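Methyltransferase FkbM (Methylobacillus flagellatus KT, PDB 2PY6) probably acts as a methyltransferase of the FkbM family, transferring a methyl group to a substrate that is not established. Local coordinates at residues R180-V193 with L384-H396. Sequence-based numbering, arbitrary orientation.
Sequences RLADDYSVQTLYAV and LSIRPDYQIGLRH
R395 meets D183 end-on, NH1 and NH2 both turned to OD2, with NH2 2.9 Å from OD2 in a salt bridge. NH1 approaches on the syn side of OD2, NH2 from above the carboxylate plane. The plane of the Y185 ring is inclined 46° to the guanidinium, and its CD2 sits 3.3 Å above the guanidinium plane, over its centre. R395 reaches this place with a chain bent at chi2 (-67°). Cutting the side chain back to an alanine would probably leave the D183 carboxylate without its charged mate and open a gap beside Y185 CD2. D183 is the N-cap of helix 184-199, accepting from S186 N. S186 OG gives its proton to D183 OD1 and accepts from L394 N at 2.8 Å. The helix start is thus tied to 392-396, the edge strand of the seven-stranded, Rossmann-like methyltransferase sheet, within this chain. Strand 404-408 flanks it on the sheet side. A182 N donates almost straight to I392 O (2.9 Å, 177°). L394 CD2 packs on L190 CB, and T189 CG2 lies 4.0 Å from L394 CG. Just before the strand, R180 grips Y390 O with NH1 and NH2, the oxygen lying in the guanidinium plane. I392 CD1 and L384 CD1 cover one face of that group. Y185 also stacks on Y185 of the second subunit.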
# COMPACT_ATOMS: atom_id res chain seq x y z
N ARG A 180 -1.27 -42.52 -22.63
CA ARG A 180 -0.59 -41.84 -23.74
C ARG A 180 0.44 -40.77 -23.29
O ARG A 180 1.31 -40.37 -24.07
CB ARG A 180 -1.65 -41.22 -24.67
CG ARG A 180 -1.18 -40.68 -26.04
CD ARG A 180 -0.34 -41.69 -26.86
NE ARG A 180 0.01 -41.21 -28.21
CZ ARG A 180 0.99 -40.34 -28.48
NH1 ARG A 180 1.73 -39.81 -27.50
NH2 ARG A 180 1.24 -39.99 -29.75
N LEU A 181 0.31 -40.30 -22.06
CA LEU A 181 1.19 -39.27 -21.53
C LEU A 181 2.60 -39.86 -21.36
O LEU A 181 2.76 -41.01 -20.90
CB LEU A 181 0.61 -38.71 -20.23
CG LEU A 181 -0.72 -37.93 -20.34
CD1 LEU A 181 -1.34 -37.61 -18.98
CD2 LEU A 181 -0.53 -36.62 -21.11
N ALA A 182 3.61 -39.07 -21.74
CA ALA A 182 5.01 -39.57 -21.75
C ALA A 182 5.72 -39.73 -20.39
O ALA A 182 6.68 -40.49 -20.28
CB ALA A 182 5.84 -38.69 -22.66
N ASP A 183 5.26 -39.03 -19.37
CA ASP A 183 5.95 -39.02 -18.09
C ASP A 183 4.96 -39.21 -16.93
O ASP A 183 3.77 -38.88 -17.03
CB ASP A 183 6.77 -37.71 -17.96
CG ASP A 183 5.90 -36.47 -17.86
OD1 ASP A 183 5.16 -36.14 -18.83
OD2 ASP A 183 5.95 -35.82 -16.80
N ASP A 184 5.46 -39.78 -15.84
CA ASP A 184 4.67 -40.06 -14.66
C ASP A 184 4.06 -38.83 -14.02
O ASP A 184 2.94 -38.89 -13.52
CB ASP A 184 5.50 -40.81 -13.63
CG ASP A 184 5.97 -42.20 -14.12
OD1 ASP A 184 5.19 -42.94 -14.75
OD2 ASP A 184 7.12 -42.59 -13.81
N TYR A 185 4.77 -37.71 -14.01
CA TYR A 185 4.24 -36.50 -13.39
C TYR A 185 3.00 -35.91 -14.14
O TYR A 185 2.07 -35.34 -13.55
CB TYR A 185 5.41 -35.49 -13.19
CG TYR A 185 5.04 -34.22 -12.44
CD1 TYR A 185 4.13 -34.23 -11.39
CD2 TYR A 185 5.68 -33.03 -12.73
CE1 TYR A 185 3.82 -33.07 -10.67
CE2 TYR A 185 5.37 -31.86 -12.02
CZ TYR A 185 4.44 -31.90 -10.99
OH TYR A 185 4.15 -30.76 -10.27
N SER A 186 2.98 -36.08 -15.45
CA SER A 186 1.84 -35.72 -16.26
C SER A 186 0.66 -36.59 -15.90
O SER A 186 -0.47 -36.11 -15.81
CB SER A 186 2.17 -35.91 -17.73
OG SER A 186 2.97 -34.86 -18.19
N VAL A 187 0.91 -37.88 -15.71
CA VAL A 187 -0.15 -38.81 -15.31
C VAL A 187 -0.66 -38.39 -13.93
O VAL A 187 -1.86 -38.24 -13.70
CB VAL A 187 0.32 -40.27 -15.30
CG1 VAL A 187 -0.75 -41.17 -14.73
CG2 VAL A 187 0.69 -40.72 -16.71
N GLN A 188 0.23 -38.16 -12.99
CA GLN A 188 -0.23 -37.72 -11.67
C GLN A 188 -1.06 -36.42 -11.79
O GLN A 188 -2.12 -36.26 -11.15
CB GLN A 188 0.93 -37.55 -10.71
CG GLN A 188 0.49 -37.55 -9.21
CD GLN A 188 1.59 -37.04 -8.29
OE1 GLN A 188 2.42 -36.19 -8.69
NE2 GLN A 188 1.61 -37.56 -7.07
N THR A 189 -0.58 -35.50 -12.61
CA THR A 189 -1.29 -34.24 -12.82
C THR A 189 -2.67 -34.49 -13.41
O THR A 189 -3.66 -33.92 -12.91
CB THR A 189 -0.47 -33.32 -13.72
OG1 THR A 189 0.77 -33.01 -13.06
CG2 THR A 189 -1.24 -32.05 -14.04
N LEU A 190 -2.76 -35.34 -14.44
CA LEU A 190 -4.06 -35.64 -15.03
C LEU A 190 -5.04 -36.11 -13.98
O LEU A 190 -6.14 -35.58 -13.86
CB LEU A 190 -3.97 -36.71 -16.13
CG LEU A 190 -5.32 -37.13 -16.75
CD1 LEU A 190 -5.98 -35.93 -17.46
CD2 LEU A 190 -5.22 -38.31 -17.69
N TYR A 191 -4.65 -37.15 -13.24
CA TYR A 191 -5.52 -37.72 -12.22
C TYR A 191 -5.88 -36.74 -11.10
O TYR A 191 -7.02 -36.73 -10.65
CB TYR A 191 -4.97 -39.02 -11.67
CG TYR A 191 -5.07 -40.19 -12.66
CD1 TYR A 191 -6.28 -40.57 -13.22
CD2 TYR A 191 -3.95 -40.94 -12.97
CE1 TYR A 191 -6.36 -41.64 -14.10
CE2 TYR A 191 -4.02 -42.00 -13.85
CZ TYR A 191 -5.22 -42.36 -14.40
OH TYR A 191 -5.29 -43.44 -15.27
N ALA A 192 -4.95 -35.86 -10.74
CA ALA A 192 -5.19 -34.82 -9.72
C ALA A 192 -6.28 -33.83 -10.19
O ALA A 192 -7.21 -33.50 -9.46
CB ALA A 192 -3.87 -34.10 -9.38
N VAL A 193 -6.21 -33.41 -11.45
CA VAL A 193 -7.23 -32.49 -11.99
C VAL A 193 -8.63 -33.13 -12.06
O VAL A 193 -9.62 -32.51 -11.73
CB VAL A 193 -6.82 -32.00 -13.38
CG1 VAL A 193 -7.98 -31.23 -14.10
CG2 VAL A 193 -5.55 -31.15 -13.26
N LEU A 384 -3.38 -35.29 -32.40
CA LEU A 384 -2.78 -36.58 -32.77
C LEU A 384 -3.29 -37.13 -34.09
O LEU A 384 -2.60 -37.89 -34.75
CB LEU A 384 -2.96 -37.61 -31.67
CG LEU A 384 -2.24 -37.35 -30.35
CD1 LEU A 384 -2.55 -38.45 -29.34
CD2 LEU A 384 -0.75 -37.22 -30.57
N SER A 385 -4.49 -36.74 -34.49
CA SER A 385 -5.06 -37.19 -35.75
C SER A 385 -4.34 -36.50 -36.92
O SER A 385 -4.35 -37.01 -38.04
CB SER A 385 -6.57 -36.88 -35.79
OG SER A 385 -6.84 -35.50 -36.06
N ILE A 386 -3.72 -35.35 -36.69
CA ILE A 386 -3.02 -34.65 -37.75
C ILE A 386 -1.50 -34.74 -37.66
O ILE A 386 -0.80 -34.48 -38.63
CB ILE A 386 -3.45 -33.16 -37.85
CG1 ILE A 386 -3.15 -32.39 -36.57
CG2 ILE A 386 -4.93 -33.07 -38.27
CD1 ILE A 386 -3.23 -30.89 -36.72
N ARG A 387 -0.99 -35.10 -36.48
CA ARG A 387 0.43 -35.25 -36.25
C ARG A 387 0.59 -36.29 -35.13
O ARG A 387 0.80 -35.93 -33.95
CB ARG A 387 1.00 -33.90 -35.82
CG ARG A 387 2.50 -33.91 -35.71
CD ARG A 387 3.14 -33.85 -37.07
NE ARG A 387 4.44 -34.51 -37.08
CZ ARG A 387 5.29 -34.47 -38.09
NH1 ARG A 387 5.06 -33.70 -39.15
NH2 ARG A 387 6.43 -35.13 -38.00
N PRO A 388 0.46 -37.58 -35.49
CA PRO A 388 0.45 -38.66 -34.48
C PRO A 388 1.76 -38.98 -33.73
O PRO A 388 1.69 -39.65 -32.72
CB PRO A 388 -0.04 -39.90 -35.26
CG PRO A 388 0.14 -39.62 -36.66
CD PRO A 388 0.26 -38.11 -36.86
N ASP A 389 2.91 -38.47 -34.19
CA ASP A 389 4.21 -38.74 -33.56
C ASP A 389 4.57 -37.80 -32.38
O ASP A 389 5.70 -37.85 -31.89
CB ASP A 389 5.34 -38.74 -34.62
CG ASP A 389 5.59 -37.37 -35.24
OD1 ASP A 389 4.77 -36.44 -35.05
OD2 ASP A 389 6.61 -37.23 -35.95
N TYR A 390 3.65 -36.94 -31.95
CA TYR A 390 3.92 -36.07 -30.82
C TYR A 390 3.99 -36.84 -29.50
O TYR A 390 3.27 -37.81 -29.30
CB TYR A 390 2.83 -35.04 -30.61
CG TYR A 390 2.92 -33.74 -31.37
CD1 TYR A 390 3.96 -32.86 -31.15
CD2 TYR A 390 1.88 -33.33 -32.21
CE1 TYR A 390 4.00 -31.62 -31.79
CE2 TYR A 390 1.92 -32.11 -32.86
CZ TYR A 390 2.98 -31.24 -32.63
OH TYR A 390 3.00 -30.02 -33.26
N GLN A 391 4.86 -36.38 -28.61
CA GLN A 391 4.87 -36.84 -27.23
C GLN A 391 3.97 -35.82 -26.51
O GLN A 391 3.88 -34.67 -26.94
CB GLN A 391 6.26 -36.81 -26.65
CG GLN A 391 7.21 -37.74 -27.38
CD GLN A 391 8.36 -38.15 -26.52
OE1 GLN A 391 9.46 -37.64 -26.69
NE2 GLN A 391 8.11 -39.02 -25.54
N ILE A 392 3.33 -36.23 -25.41
CA ILE A 392 2.38 -35.38 -24.72
C ILE A 392 2.68 -35.32 -23.21
O ILE A 392 2.98 -36.34 -22.57
CB ILE A 392 0.91 -35.89 -24.91
CG1 ILE A 392 0.62 -36.23 -26.36
CG2 ILE A 392 -0.08 -34.83 -24.33
CD1 ILE A 392 -0.76 -36.85 -26.59
N GLY A 393 2.59 -34.12 -22.66
CA GLY A 393 2.74 -33.90 -21.21
C GLY A 393 1.62 -33.01 -20.73
O GLY A 393 0.85 -32.47 -21.55
N LEU A 394 1.53 -32.84 -19.41
CA LEU A 394 0.50 -32.00 -18.83
C LEU A 394 1.00 -31.43 -17.51
O LEU A 394 1.48 -32.17 -16.68
CB LEU A 394 -0.75 -32.84 -18.56
CG LEU A 394 -2.00 -32.17 -18.00
CD1 LEU A 394 -2.68 -31.31 -19.08
CD2 LEU A 394 -2.96 -33.28 -17.53
N ARG A 395 0.88 -30.13 -17.33
CA ARG A 395 1.22 -29.49 -16.04
C ARG A 395 0.07 -28.57 -15.64
O ARG A 395 -0.63 -28.05 -16.50
CB ARG A 395 2.50 -28.65 -16.09
CG ARG A 395 3.79 -29.42 -16.34
CD ARG A 395 4.18 -30.35 -15.20
NE ARG A 395 5.35 -31.15 -15.56
CZ ARG A 395 5.35 -32.38 -16.08
NH1 ARG A 395 4.25 -33.05 -16.33
NH2 ARG A 395 6.50 -32.96 -16.34
N HIS A 396 -0.09 -28.35 -14.33
CA HIS A 396 -1.08 -27.44 -13.81
C HIS A 396 -0.33 -26.28 -13.18
O HIS A 396 0.46 -26.51 -12.28
CB HIS A 396 -1.98 -28.12 -12.80
CG HIS A 396 -3.03 -27.20 -12.28
ND1 HIS A 396 -4.16 -26.90 -13.00
CD2 HIS A 396 -3.07 -26.43 -11.17
CE1 HIS A 396 -4.88 -26.01 -12.34
NE2 HIS A 396 -4.24 -25.71 -11.23
O HOH W 1 3.33 -39.10 -25.08
O HOH W 2 5.30 -35.59 -21.46
O HOH W 3 1.25 -30.26 -12.70